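Local atomic coordinates of tryptophan decarboxylase 1 (Oryza sativa subsp. japonica, PDB entry 6KHO), a protein that catalyses the pyridoxal-phosphate-dependent decarboxylation of L-tryptophan to tryptamine and of 5-hydroxy-L-tryptophan to serotonin, a step in serotonin biosynthesis in rice. Residues F100-P105 / Y472-V477; L141-L146 / C340-D345; F433-F438 / V483-V488. One frame throughout, in Å; residues are numbered along the deposited sequence.

All three contacts are buried, but they serve two separate parts of the fold. Interactions 1 and 3 share the small antiparallel sheet near the C-terminus: strands 474-478 and 481-487 are neighbours in it, and the centres of the two contacts are about 8 Å apart. The two meet where Phe103 O, from the loop of interaction 1, accepts a bond from Arg485 NH1 of interaction 3. The centre of interaction 2 lies about 30 Å from those of the other two, across the centre of the chain, and this contact joins a helix to the seven-stranded sheet. The chemistry follows the setting: an aromatic cluster beside one backbone bond in interaction 1, a single tyrosine-carbonyl bond amid apolar packing in interaction 2, and regular strand pairing in interaction 3.

Interaction 1: residues F100-P105 / Y472-V477; sequences FFAFFP and YVAHTV
Phe100, Phe103 and Tyr472 form an aromatic cluster where the loop 100-105, whose Phe104 binds serotonin and touches the cofactor, meets the lead-in to strand 474-478 of the small antiparallel sheet. Tyr472 is the centre of it. With CG anti to the backbone N (chi1 -180°), its ring lies alongside that of Phe100 and turns an edge to the Phe100 face, an offset edge-to-face pair with planes at 80°. Tyr472 CD2 comes within 3.4 Å of Phe100 CE2. The methyl of Ala102 sits over one face of the tyrosine in a CH-pi contact, CB 3.9 Å from the ring centroid. Phe103 meets the phenol end of Tyr472 at a slant, and its ring also packs edge-to-face with Phe127 of the second subunit.

Among the polar contacts, a single backbone bridge pairs Phe100 with Tyr472. Phe101 N donates to Tyr472 O over 3.0 Å, in the carbonyl plane but bent to 140° at the hydrogen. A water extends the join one step along: it accepts from Ala474 N at 2.7 Å and probably donates to Phe101 O, 3.0 Å away.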
ATOM      1  N   PHE A 100      -2.487  25.829  -0.985  1.00 35.62           N
ATOM      2  CA  PHE A 100      -2.685  24.785   0.013  1.00 35.88           C
ATOM      3  C   PHE A 100      -1.576  24.911   1.053  1.00 34.57           C
ATOM      4  O   PHE A 100      -0.397  24.758   0.719  1.00 33.78           O
ATOM      5  CB  PHE A 100      -2.666  23.412  -0.668  1.00 32.76           C
ATOM      6  CG  PHE A 100      -2.924  22.259   0.251  1.00 31.99           C
ATOM      7  CD1 PHE A 100      -1.903  21.729   1.029  1.00 32.56           C
ATOM      8  CD2 PHE A 100      -4.179  21.678   0.314  1.00 32.17           C
ATOM      9  CE1 PHE A 100      -2.134  20.645   1.871  1.00 32.77           C
ATOM     10  CE2 PHE A 100      -4.419  20.593   1.138  1.00 34.13           C
ATOM     11  CZ  PHE A 100      -3.390  20.081   1.936  1.00 32.56           C
ATOM     12  N   PHE A 101      -1.943  25.222   2.302  1.00 35.77           N
ATOM     13  CA  PHE A 101      -0.972  25.480   3.367  1.00 35.68           C
ATOM     14  C   PHE A 101      -1.115  24.529   4.552  1.00 34.87           C
ATOM     15  O   PHE A 101      -0.547  24.800   5.614  1.00 36.00           O
ATOM     16  CB  PHE A 101      -1.092  26.924   3.882  1.00 39.21           C
ATOM     17  CG  PHE A 101      -0.982  27.979   2.810  1.00 39.17           C
ATOM     18  CD1 PHE A 101       0.204  28.173   2.118  1.00 41.23           C
ATOM     19  CD2 PHE A 101      -2.058  28.795   2.516  1.00 38.25           C
ATOM     20  CE1 PHE A 101       0.306  29.150   1.138  1.00 37.59           C
ATOM     21  CE2 PHE A 101      -1.956  29.780   1.538  1.00 38.79           C
ATOM     22  CZ  PHE A 101      -0.772  29.958   0.856  1.00 36.60           C
ATOM     23  N   ALA A 102      -1.861  23.438   4.409  1.00 33.47           N
ATOM     24  CA  ALA A 102      -2.222  22.564   5.513  1.00 34.24           C
ATOM     25  C   ALA A 102      -1.315  21.329   5.593  1.00 36.70           C
ATOM     26  O   ALA A 102      -0.622  20.966   4.635  1.00 32.05           O
ATOM     27  CB  ALA A 102      -3.685  22.137   5.375  1.00 34.98           C
ATOM     28  N   PHE A 103      -1.334  20.687   6.765  1.00 32.92           N
ATOM     29  CA  PHE A 103      -0.664  19.398   7.016  1.00 33.17           C
ATOM     30  C   PHE A 103       0.801  19.519   6.595  1.00 33.15           C
ATOM     31  O   PHE A 103       1.496  20.425   7.078  1.00 31.90           O
ATOM     32  CB  PHE A 103      -1.480  18.313   6.323  1.00 33.69           C
ATOM     33  CG  PHE A 103      -2.957  18.404   6.618  1.00 34.82           C
ATOM     34  CD1 PHE A 103      -3.417  18.316   7.924  1.00 42.04           C
ATOM     35  CD2 PHE A 103      -3.880  18.614   5.604  1.00 36.89           C
ATOM     36  CE1 PHE A 103      -4.769  18.424   8.212  1.00 37.50           C
ATOM     37  CE2 PHE A 103      -5.239  18.719   5.884  1.00 38.67           C
ATOM     38  CZ  PHE A 103      -5.681  18.622   7.189  1.00 40.33           C
ATOM     39  N   PHE A 104       1.317  18.635   5.743  1.00 31.50           N
ATOM     40  CA  PHE A 104       2.542  18.899   5.003  1.00 31.52           C
ATOM     41  C   PHE A 104       2.245  18.732   3.516  1.00 29.66           C
ATOM     42  O   PHE A 104       1.405  17.913   3.148  1.00 30.85           O
ATOM     43  CB  PHE A 104       3.689  17.964   5.409  1.00 30.08           C
ATOM     44  CG  PHE A 104       4.121  18.118   6.842  1.00 34.81           C
ATOM     45  CD1 PHE A 104       4.670  19.315   7.297  1.00 31.39           C
ATOM     46  CD2 PHE A 104       3.972  17.071   7.735  1.00 35.92           C
ATOM     47  CE1 PHE A 104       5.073  19.447   8.615  1.00 33.46           C
ATOM     48  CE2 PHE A 104       4.370  17.205   9.065  1.00 36.28           C
ATOM     49  CZ  PHE A 104       4.910  18.398   9.500  1.00 33.00           C
ATOM     50  N   PRO A 105       2.874  19.515   2.645  1.00 29.61           N
ATOM     51  CA  PRO A 105       2.562  19.399   1.216  1.00 32.74           C
ATOM     52  C   PRO A 105       2.926  18.023   0.679  1.00 32.93           C
ATOM     53  O   PRO A 105       3.819  17.344   1.192  1.00 35.04           O
ATOM     54  CB  PRO A 105       3.414  20.501   0.574  1.00 34.21           C
ATOM     55  CG  PRO A 105       4.453  20.809   1.551  1.00 37.68           C
ATOM     56  CD  PRO A 105       3.861  20.569   2.912  1.00 35.80           C
ATOM     57  N   TYR A 472      -5.887  27.377   2.274  1.00 36.20           N
ATOM     58  CA  TYR A 472      -6.359  26.301   3.135  1.00 35.33           C
ATOM     59  C   TYR A 472      -5.392  26.244   4.304  1.00 40.32           C
ATOM     60  O   TYR A 472      -4.219  25.896   4.129  1.00 37.30           O
ATOM     61  CB  TYR A 472      -6.418  24.966   2.416  1.00 37.03           C
ATOM     62  CG  TYR A 472      -6.905  23.820   3.275  1.00 40.37           C
ATOM     63  CD1 TYR A 472      -7.611  24.048   4.461  1.00 42.12           C
ATOM     64  CD2 TYR A 472      -6.646  22.505   2.911  1.00 38.66           C
ATOM     65  CE1 TYR A 472      -8.054  22.989   5.246  1.00 41.19           C
ATOM     66  CE2 TYR A 472      -7.083  21.449   3.680  1.00 37.53           C
ATOM     67  CZ  TYR A 472      -7.784  21.693   4.846  1.00 43.13           C
ATOM     68  OH  TYR A 472      -8.218  20.634   5.602  1.00 41.34           O
ATOM     69  N   VAL A 473      -5.881  26.617   5.481  1.00 37.10           N
ATOM     70  CA  VAL A 473      -5.106  26.637   6.709  1.00 38.08           C
ATOM     71  C   VAL A 473      -5.802  25.715   7.695  1.00 41.83           C
ATOM     72  O   VAL A 473      -7.035  25.709   7.786  1.00 40.57           O
ATOM     73  CB  VAL A 473      -4.988  28.070   7.270  1.00 41.87           C
ATOM     74  CG1 VAL A 473      -4.284  28.075   8.609  1.00 40.98           C
ATOM     75  CG2 VAL A 473      -4.254  28.950   6.285  1.00 41.05           C
ATOM     76  N   ALA A 474      -5.025  24.904   8.401  1.00 38.47           N
ATOM     77  CA  ALA A 474      -5.582  24.080   9.459  1.00 38.73           C
ATOM     78  C   ALA A 474      -4.781  24.320  10.731  1.00 40.36           C
ATOM     79  O   ALA A 474      -3.717  24.946  10.718  1.00 38.69           O
ATOM     80  CB  ALA A 474      -5.609  22.598   9.071  1.00 39.86           C
ATOM     81  N   HIS A 475      -5.308  23.841  11.847  1.00 39.23           N
ATOM     82  CA  HIS A 475      -4.806  24.278  13.136  1.00 40.07           C
ATOM     83  C   HIS A 475      -4.214  23.113  13.909  1.00 41.38           C
ATOM     84  O   HIS A 475      -4.298  21.948  13.509  1.00 40.21           O
ATOM     85  CB  HIS A 475      -5.918  24.936  13.969  1.00 42.43           C
ATOM     86  CG  HIS A 475      -6.835  23.952  14.624  1.00 43.67           C
ATOM     87  ND1 HIS A 475      -7.883  23.354  13.958  1.00 46.70           N
ATOM     88  CD2 HIS A 475      -6.853  23.446  15.883  1.00 44.36           C
ATOM     89  CE1 HIS A 475      -8.510  22.527  14.775  1.00 47.76           C
ATOM     90  NE2 HIS A 475      -7.906  22.567  15.951  1.00 49.71           N
ATOM     91  N   THR A 476      -3.634  23.458  15.053  1.00 42.12           N
ATOM     92  CA  THR A 476      -3.122  22.483  15.998  1.00 40.30           C
ATOM     93  C   THR A 476      -3.203  23.109  17.385  1.00 42.19           C
ATOM     94  O   THR A 476      -3.567  24.278  17.536  1.00 42.11           O
ATOM     95  CB  THR A 476      -1.693  22.058  15.631  1.00 35.56           C
ATOM     96  OG1 THR A 476      -1.312  20.915  16.403  1.00 41.10           O
ATOM     97  CG2 THR A 476      -0.718  23.190  15.866  1.00 39.26           C
ATOM     98  N   VAL A 477      -2.860  22.317  18.398  1.00 41.23           N
ATOM     99  CA  VAL A 477      -2.879  22.748  19.795  1.00 45.00           C
ATOM    100  C   VAL A 477      -1.470  22.597  20.352  1.00 45.46           C
ATOM    101  O   VAL A 477      -0.941  21.480  20.406  1.00 45.64           O
ATOM    102  CB  VAL A 477      -3.880  21.937  20.635  1.00 40.09           C
ATOM    103  CG1 VAL A 477      -3.762  22.327  22.107  1.00 48.01           C
ATOM    104  CG2 VAL A 477      -5.307  22.132  20.129  1.00 41.65           C
TER
HETATM  105  O   HOH W   1      -2.350  24.879   7.997  1.00 39.49           O

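Interaction 2: residues L141-L146 / C340-D345; sequences LALDWL and CLYVRD
On one flank of the large pyridoxal-phosphate-binding domain, helix 133-149 lies across the seven-stranded mixed sheet, and Tyr342 and Leu143 join the two. Tyr342 reaches from strand 339-343 to the helix and gives its phenolic hydrogen to the main-chain oxygen of Leu143, OH to O being 2.7 Å. The oxygen receives it in the carbonyl plane on a lone pair, with a C=O...OH angle of 120°, and it lies at the edge of the tyrosine ring, in the ring plane. The helix carbonyl thus gains a side-chain donor from the sheet.

The axes of 141-146 and 340-343 cross at 77° and approach to 10.1 Å, the helix-on-sheet layering of fold type I of the pyridoxal-phosphate enzymes, to which group II decarboxylases belong.

Around the bond the packing is apolar. Leu143 and Tyr342 run past each other in opposite directions, and Leu143 CD2 settles 3.8 Å from Tyr342 CZ. The same methyl also reaches Cys340 CB at 3.8 Å. One turn on, Leu146 lies aslant the phenol end, its CB 3.4 Å from Tyr342 OH; CG is anti to the backbone N (chi1 176°), and from there CD2 extends to Cys340 SG, 3.8 Å away.

Strand 339-343 runs antiparallel to both its neighbours, 168-172 and 323-326. Ile171 and Met326 from these two strands touch Leu143 and Leu146 respectively, while Leu389 of helix 386-420 packs on Cys340. The other side of helix 133-149 faces the second subunit, where Trp145 NE1 donates a hydrogen bond to Arg67 O of that chain.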
ATOM      1  N   LEU A 141      18.707  -0.151  -5.366  1.00 24.55           N
ATOM      2  CA  LEU A 141      19.602   0.919  -5.797  1.00 28.58           C
ATOM      3  C   LEU A 141      19.070   2.289  -5.388  1.00 28.12           C
ATOM      4  O   LEU A 141      19.832   3.137  -4.909  1.00 27.87           O
ATOM      5  CB  LEU A 141      19.806   0.846  -7.315  1.00 27.93           C
ATOM      6  CG  LEU A 141      20.676   1.914  -7.980  1.00 32.92           C
ATOM      7  CD1 LEU A 141      22.117   1.717  -7.592  1.00 33.96           C
ATOM      8  CD2 LEU A 141      20.544   1.824  -9.486  1.00 36.70           C
ATOM      9  N   ALA A 142      17.765   2.527  -5.567  1.00 24.20           N
ATOM     10  CA  ALA A 142      17.186   3.807  -5.160  1.00 25.58           C
ATOM     11  C   ALA A 142      17.334   4.021  -3.658  1.00 25.11           C
ATOM     12  O   ALA A 142      17.652   5.126  -3.206  1.00 25.62           O
ATOM     13  CB  ALA A 142      15.706   3.885  -5.563  1.00 22.13           C
ATOM     14  N   LEU A 143      17.108   2.976  -2.868  1.00 24.02           N
ATOM     15  CA  LEU A 143      17.287   3.107  -1.423  1.00 25.29           C
ATOM     16  C   LEU A 143      18.728   3.460  -1.079  1.00 25.80           C
ATOM     17  O   LEU A 143      18.985   4.304  -0.211  1.00 25.18           O
ATOM     18  CB  LEU A 143      16.881   1.811  -0.729  1.00 25.11           C
ATOM     19  CG  LEU A 143      15.376   1.567  -0.642  1.00 29.49           C
ATOM     20  CD1 LEU A 143      15.098   0.090  -0.415  1.00 26.32           C
ATOM     21  CD2 LEU A 143      14.774   2.446   0.473  1.00 25.85           C
ATOM     22  N   ASP A 144      19.676   2.806  -1.742  1.00 27.61           N
ATOM     23  CA  ASP A 144      21.088   3.076  -1.504  1.00 28.03           C
ATOM     24  C   ASP A 144      21.456   4.507  -1.883  1.00 30.04           C
ATOM     25  O   ASP A 144      22.174   5.185  -1.140  1.00 26.55           O
ATOM     26  CB  ASP A 144      21.933   2.077  -2.284  1.00 29.57           C
ATOM     27  CG  ASP A 144      23.348   2.014  -1.780  1.00 40.90           C
ATOM     28  OD1 ASP A 144      24.192   2.805  -2.257  1.00 41.96           O
ATOM     29  OD2 ASP A 144      23.600   1.195  -0.883  1.00 48.51           O
ATOM     30  N   TRP A 145      20.998   4.972  -3.053  1.00 25.45           N
ATOM     31  CA  TRP A 145      21.254   6.352  -3.453  1.00 25.92           C
ATOM     32  C   TRP A 145      20.711   7.333  -2.424  1.00 26.62           C
ATOM     33  O   TRP A 145      21.384   8.305  -2.067  1.00 29.21           O
ATOM     34  CB  TRP A 145      20.615   6.652  -4.811  1.00 24.89           C
ATOM     35  CG  TRP A 145      21.328   6.146  -6.025  1.00 28.77           C
ATOM     36  CD1 TRP A 145      22.328   5.211  -6.091  1.00 28.56           C
ATOM     37  CD2 TRP A 145      21.063   6.547  -7.376  1.00 26.15           C
ATOM     38  NE1 TRP A 145      22.697   5.012  -7.407  1.00 27.38           N
ATOM     39  CE2 TRP A 145      21.937   5.825  -8.210  1.00 28.27           C
ATOM     40  CE3 TRP A 145      20.171   7.455  -7.956  1.00 24.48           C
ATOM     41  CZ2 TRP A 145      21.943   5.984  -9.602  1.00 28.58           C
ATOM     42  CZ3 TRP A 145      20.179   7.616  -9.329  1.00 27.16           C
ATOM     43  CH2 TRP A 145      21.057   6.879 -10.139  1.00 27.62           C
ATOM     44  N   LEU A 146      19.465   7.130  -1.983  1.00 24.19           N
ATOM     45  CA  LEU A 146      18.876   8.030  -0.987  1.00 26.76           C
ATOM     46  C   LEU A 146      19.642   7.975   0.336  1.00 28.23           C
ATOM     47  O   LEU A 146      19.851   9.010   0.990  1.00 26.62           O
ATOM     48  CB  LEU A 146      17.404   7.669  -0.763  1.00 23.04           C
ATOM     49  CG  LEU A 146      16.676   8.463   0.336  1.00 26.10           C
ATOM     50  CD1 LEU A 146      16.695   9.974   0.037  1.00 24.52           C
ATOM     51  CD2 LEU A 146      15.238   7.956   0.477  1.00 27.97           C
ATOM     52  N   CYS A 340      10.311   5.189   2.819  1.00 24.42           N
ATOM     53  CA  CYS A 340      11.530   4.391   2.837  1.00 26.69           C
ATOM     54  C   CYS A 340      11.859   4.005   4.272  1.00 28.25           C
ATOM     55  O   CYS A 340      11.951   4.876   5.137  1.00 27.55           O
ATOM     56  CB  CYS A 340      12.687   5.171   2.209  1.00 26.44           C
ATOM     57  SG  CYS A 340      12.353   5.512   0.447  1.00 28.85           S
ATOM     58  N   LEU A 341      12.034   2.706   4.517  1.00 24.14           N
ATOM     59  CA  LEU A 341      12.427   2.189   5.823  1.00 25.26           C
ATOM     60  C   LEU A 341      13.823   1.595   5.729  1.00 26.57           C
ATOM     61  O   LEU A 341      14.082   0.780   4.841  1.00 25.78           O
ATOM     62  CB  LEU A 341      11.447   1.112   6.300  1.00 24.39           C
ATOM     63  CG  LEU A 341      11.938   0.245   7.466  1.00 25.19           C
ATOM     64  CD1 LEU A 341      12.077   1.102   8.740  1.00 25.75           C
ATOM     65  CD2 LEU A 341      10.993  -0.923   7.687  1.00 25.35           C
ATOM     66  N   TYR A 342      14.705   1.978   6.653  1.00 26.44           N
ATOM     67  CA  TYR A 342      16.061   1.444   6.743  1.00 26.63           C
ATOM     68  C   TYR A 342      16.239   0.771   8.095  1.00 29.25           C
ATOM     69  O   TYR A 342      15.779   1.295   9.111  1.00 23.94           O
ATOM     70  CB  TYR A 342      17.120   2.547   6.592  1.00 23.50           C
ATOM     71  CG  TYR A 342      17.106   3.228   5.239  1.00 29.43           C
ATOM     72  CD1 TYR A 342      16.300   4.337   5.009  1.00 29.09           C
ATOM     73  CD2 TYR A 342      17.890   2.750   4.187  1.00 27.82           C
ATOM     74  CE1 TYR A 342      16.283   4.969   3.765  1.00 29.87           C
ATOM     75  CE2 TYR A 342      17.887   3.378   2.937  1.00 28.75           C
ATOM     76  CZ  TYR A 342      17.084   4.485   2.736  1.00 29.22           C
ATOM     77  OH  TYR A 342      17.063   5.104   1.506  1.00 25.91           O
ATOM     78  N   VAL A 343      16.899  -0.393   8.108  1.00 28.07           N
ATOM     79  CA  VAL A 343      17.147  -1.129   9.345  1.00 25.96           C
ATOM     80  C   VAL A 343      18.608  -1.550   9.388  1.00 29.44           C
ATOM     81  O   VAL A 343      19.230  -1.799   8.352  1.00 27.44           O
ATOM     82  CB  VAL A 343      16.216  -2.360   9.492  1.00 29.19           C
ATOM     83  CG1 VAL A 343      14.735  -1.935   9.439  1.00 28.35           C
ATOM     84  CG2 VAL A 343      16.499  -3.391   8.424  1.00 30.24           C
ATOM     85  N   ARG A 344      19.162  -1.648  10.604  1.00 27.44           N
ATOM     86  CA  ARG A 344      20.544  -2.085  10.718  1.00 29.10           C
ATOM     87  C   ARG A 344      20.697  -3.598  10.614  1.00 36.33           C
ATOM     88  O   ARG A 344      21.792  -4.072  10.290  1.00 34.81           O
ATOM     89  CB  ARG A 344      21.154  -1.571  12.021  1.00 32.85           C
ATOM     90  CG  ARG A 344      21.741  -0.168  11.832  1.00 34.85           C
ATOM     91  CD  ARG A 344      22.185   0.440  13.139  1.00 38.38           C
ATOM     92  NE  ARG A 344      23.097  -0.440  13.850  1.00 44.40           N
ATOM     93  CZ  ARG A 344      23.209  -0.481  15.172  1.00 46.67           C
ATOM     94  NH1 ARG A 344      22.448   0.300  15.928  1.00 44.03           N
ATOM     95  NH2 ARG A 344      24.074  -1.311  15.734  1.00 51.71           N
ATOM     96  N   ASP A 345      19.622  -4.364  10.826  1.00 33.39           N
ATOM     97  CA  ASP A 345      19.694  -5.827  10.725  1.00 33.60           C
ATOM     98  C   ASP A 345      18.423  -6.351  10.065  1.00 32.85           C
ATOM     99  O   ASP A 345      17.419  -6.587  10.743  1.00 35.11           O
ATOM    100  CB  ASP A 345      19.899  -6.459  12.100  1.00 35.57           C
ATOM    101  CG  ASP A 345      20.263  -7.930  12.006  1.00 41.27           C
ATOM    102  OD1 ASP A 345      20.174  -8.487  10.890  1.00 41.91           O
ATOM    103  OD2 ASP A 345      20.640  -8.528  13.035  1.00 46.52           O
TER

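Interaction 3: residues F433-F438 / V483-V488; sequences FALVCF and VLRFAV
Phe438 and Leu484 form one of two hydrogen-bonded pairs between strands 435-440 and 481-487, adjacent and antiparallel in the small C-terminal sheet; Val436 with Phe486 is the other. Each pair exchanges two backbone bonds, among them Phe486 N to Val436 O and Leu484 N to Phe438 O, both 2.9 Å. A fifth, from Val488 N to Ala434 O, carries the pairing beyond the strand ends. Cys437 with Arg485, between the two, and Leu435 with Ala487, next to Val436 and Phe486, are non-hydrogen-bonded pairs, where the CA atoms of Leu435 and Cys437 make C-H...O contacts with Phe486 O and Leu484 O.

On the face with Leu435, Cys437 and Arg485, apolar and charged groups meet. The Leu435 side chain stands at about a right angle to that of Arg485, whose bend at chi3 (83°) helps turn a guanidinium face to Leu435 CD1, 3.4 Å above the centre of its plane. Each of the three guanidinium nitrogens donates a bond: NH1 to Phe103 O, NH2 to Thr273 O and NE to Ser274 O. These three bonds fix the flat group beside Phe104, with which it forms a cation-pi pair.

The face with Val436, Phe438, Leu484 and Phe486 is apolar. Phe438 CG lies between its backbone N and carbonyl carbon (chi1 75°), which swings the ring toward the partner strand; Leu484 CB approaches it off-centre, 3.7 Å from Phe438 CE1, and Phe486 CB lies 4.0 Å from the same CE1.

Helices 386-420 and 495-513 cover this apolar face, through Phe415 and Val419 of the first and Val498, Ala501 and Ile505 of the second. Strand 474-478 continues the sheet beyond 481-487 and strand 425-427 flanks 435-440, making these the inner two of four strands.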
ATOM      1  N   PHE A 433      12.128  23.794  10.051  1.00 35.44           N
ATOM      2  CA  PHE A 433      12.098  23.394   8.648  1.00 36.55           C
ATOM      3  C   PHE A 433      11.243  24.362   7.841  1.00 36.05           C
ATOM      4  O   PHE A 433      11.537  25.560   7.824  1.00 36.53           O
ATOM      5  CB  PHE A 433      11.622  21.943   8.554  1.00 31.34           C
ATOM      6  CG  PHE A 433      12.444  21.002   9.416  1.00 34.80           C
ATOM      7  CD1 PHE A 433      13.741  20.664   9.047  1.00 34.45           C
ATOM      8  CD2 PHE A 433      11.944  20.509  10.610  1.00 31.54           C
ATOM      9  CE1 PHE A 433      14.511  19.823   9.845  1.00 35.45           C
ATOM     10  CE2 PHE A 433      12.702  19.665  11.416  1.00 31.78           C
ATOM     11  CZ  PHE A 433      13.990  19.322  11.034  1.00 34.28           C
ATOM     12  N   ALA A 434      10.193  23.882   7.167  1.00 36.88           N
ATOM     13  CA  ALA A 434       9.383  24.756   6.321  1.00 36.53           C
ATOM     14  C   ALA A 434       7.978  24.961   6.877  1.00 36.87           C
ATOM     15  O   ALA A 434       7.078  25.382   6.140  1.00 37.81           O
ATOM     16  CB  ALA A 434       9.319  24.219   4.888  1.00 33.37           C
ATOM     17  N   LEU A 435       7.772  24.675   8.160  1.00 34.43           N
ATOM     18  CA  LEU A 435       6.493  24.880   8.824  1.00 34.58           C
ATOM     19  C   LEU A 435       6.645  25.988   9.860  1.00 38.26           C
ATOM     20  O   LEU A 435       7.579  25.965  10.673  1.00 36.10           O
ATOM     21  CB  LEU A 435       6.001  23.593   9.491  1.00 34.35           C
ATOM     22  CG  LEU A 435       4.849  23.697  10.501  1.00 37.81           C
ATOM     23  CD1 LEU A 435       3.494  23.797   9.790  1.00 38.29           C
ATOM     24  CD2 LEU A 435       4.871  22.519  11.463  1.00 36.46           C
ATOM     25  N   VAL A 436       5.726  26.951   9.827  1.00 40.87           N
ATOM     26  CA  VAL A 436       5.684  28.045  10.794  1.00 41.73           C
ATOM     27  C   VAL A 436       4.403  27.910  11.603  1.00 40.50           C
ATOM     28  O   VAL A 436       3.311  27.803  11.032  1.00 40.55           O
ATOM     29  CB  VAL A 436       5.746  29.418  10.103  1.00 41.45           C
ATOM     30  CG1 VAL A 436       5.525  30.529  11.121  1.00 42.06           C
ATOM     31  CG2 VAL A 436       7.066  29.599   9.386  1.00 41.58           C
ATOM     32  N   CYS A 437       4.529  27.915  12.927  1.00 40.50           N
ATOM     33  CA  CYS A 437       3.372  27.911  13.811  1.00 41.37           C
ATOM     34  C   CYS A 437       3.202  29.318  14.381  1.00 44.22           C
ATOM     35  O   CYS A 437       4.151  29.885  14.928  1.00 44.04           O
ATOM     36  CB  CYS A 437       3.536  26.886  14.939  1.00 46.03           C
ATOM     37  SG  CYS A 437       3.463  25.125  14.439  1.00 42.83           S
ATOM     38  N   PHE A 438       1.999  29.872  14.246  1.00 43.39           N
ATOM     39  CA  PHE A 438       1.755  31.257  14.620  1.00 43.07           C
ATOM     40  C   PHE A 438       0.321  31.391  15.105  1.00 44.90           C
ATOM     41  O   PHE A 438      -0.519  30.520  14.859  1.00 42.09           O
ATOM     42  CB  PHE A 438       2.022  32.220  13.450  1.00 44.74           C
ATOM     43  CG  PHE A 438       0.947  32.211  12.394  1.00 44.63           C
ATOM     44  CD1 PHE A 438       0.781  31.117  11.553  1.00 43.70           C
ATOM     45  CD2 PHE A 438       0.097  33.294  12.243  1.00 46.91           C
ATOM     46  CE1 PHE A 438      -0.211  31.106  10.585  1.00 44.67           C
ATOM     47  CE2 PHE A 438      -0.897  33.290  11.271  1.00 45.48           C
ATOM     48  CZ  PHE A 438      -1.053  32.195  10.444  1.00 44.07           C
ATOM     49  N   VAL A 483      -3.474  27.147  17.722  1.00 45.54           N
ATOM     50  CA  VAL A 483      -2.368  27.613  16.893  1.00 41.16           C
ATOM     51  C   VAL A 483      -2.684  27.313  15.428  1.00 45.14           C
ATOM     52  O   VAL A 483      -3.271  26.274  15.106  1.00 38.53           O
ATOM     53  CB  VAL A 483      -1.039  26.958  17.326  1.00 48.28           C
ATOM     54  CG1 VAL A 483       0.072  27.256  16.334  1.00 47.52           C
ATOM     55  CG2 VAL A 483      -0.653  27.428  18.729  1.00 48.10           C
ATOM     56  N   LEU A 484      -2.331  28.244  14.548  1.00 43.81           N
ATOM     57  CA  LEU A 484      -2.457  28.035  13.115  1.00 42.47           C
ATOM     58  C   LEU A 484      -1.132  27.522  12.565  1.00 42.18           C
ATOM     59  O   LEU A 484      -0.073  28.105  12.832  1.00 40.41           O
ATOM     60  CB  LEU A 484      -2.857  29.334  12.407  1.00 42.19           C
ATOM     61  CG  LEU A 484      -4.225  29.933  12.757  1.00 42.95           C
ATOM     62  CD1 LEU A 484      -4.642  30.999  11.749  1.00 46.44           C
ATOM     63  CD2 LEU A 484      -5.286  28.845  12.846  1.00 44.03           C
ATOM     64  N   ARG A 485      -1.193  26.435  11.797  1.00 43.03           N
ATOM     65  CA  ARG A 485      -0.035  25.958  11.051  1.00 39.37           C
ATOM     66  C   ARG A 485       0.008  26.595   9.664  1.00 40.27           C
ATOM     67  O   ARG A 485      -1.022  26.730   8.994  1.00 40.91           O
ATOM     68  CB  ARG A 485      -0.071  24.434  10.917  1.00 38.42           C
ATOM     69  CG  ARG A 485       0.032  23.683  12.231  1.00 39.99           C
ATOM     70  CD  ARG A 485      -0.215  22.192  12.029  1.00 39.12           C
ATOM     71  NE  ARG A 485       0.981  21.476  11.581  1.00 35.65           N
ATOM     72  CZ  ARG A 485       1.275  21.232  10.305  1.00 39.65           C
ATOM     73  NH1 ARG A 485       0.475  21.664   9.328  1.00 32.05           N
ATOM     74  NH2 ARG A 485       2.382  20.563   9.997  1.00 36.69           N
ATOM     75  N   PHE A 486       1.211  26.980   9.239  1.00 39.51           N
ATOM     76  CA  PHE A 486       1.483  27.453   7.882  1.00 37.62           C
ATOM     77  C   PHE A 486       2.611  26.590   7.310  1.00 37.48           C
ATOM     78  O   PHE A 486       3.791  26.835   7.584  1.00 35.27           O
ATOM     79  CB  PHE A 486       1.852  28.939   7.870  1.00 39.74           C
ATOM     80  CG  PHE A 486       1.723  29.584   6.515  1.00 39.67           C
ATOM     81  CD1 PHE A 486       0.482  29.980   6.034  1.00 40.16           C
ATOM     82  CD2 PHE A 486       2.843  29.787   5.719  1.00 42.66           C
ATOM     83  CE1 PHE A 486       0.361  30.576   4.789  1.00 39.76           C
ATOM     84  CE2 PHE A 486       2.732  30.377   4.467  1.00 42.33           C
ATOM     85  CZ  PHE A 486       1.490  30.772   3.999  1.00 42.24           C
ATOM     86  N   ALA A 487       2.244  25.577   6.520  1.00 35.42           N
ATOM     87  CA  ALA A 487       3.189  24.595   5.997  1.00 33.98           C
ATOM     88  C   ALA A 487       3.501  24.942   4.545  1.00 36.66           C
ATOM     89  O   ALA A 487       2.667  24.734   3.655  1.00 37.22           O
ATOM     90  CB  ALA A 487       2.621  23.183   6.128  1.00 32.89           C
ATOM     91  N   VAL A 488       4.700  25.466   4.322  1.00 34.06           N
ATOM     92  CA  VAL A 488       5.150  25.944   3.021  1.00 37.70           C
ATOM     93  C   VAL A 488       5.650  24.765   2.196  1.00 37.70           C
ATOM     94  O   VAL A 488       6.213  23.810   2.743  1.00 34.39           O
ATOM     95  CB  VAL A 488       6.258  27.001   3.221  1.00 38.14           C
ATOM     96  CG1 VAL A 488       7.088  27.186   1.965  1.00 40.39           C
ATOM     97  CG2 VAL A 488       5.666  28.335   3.692  1.00 37.82           C
TER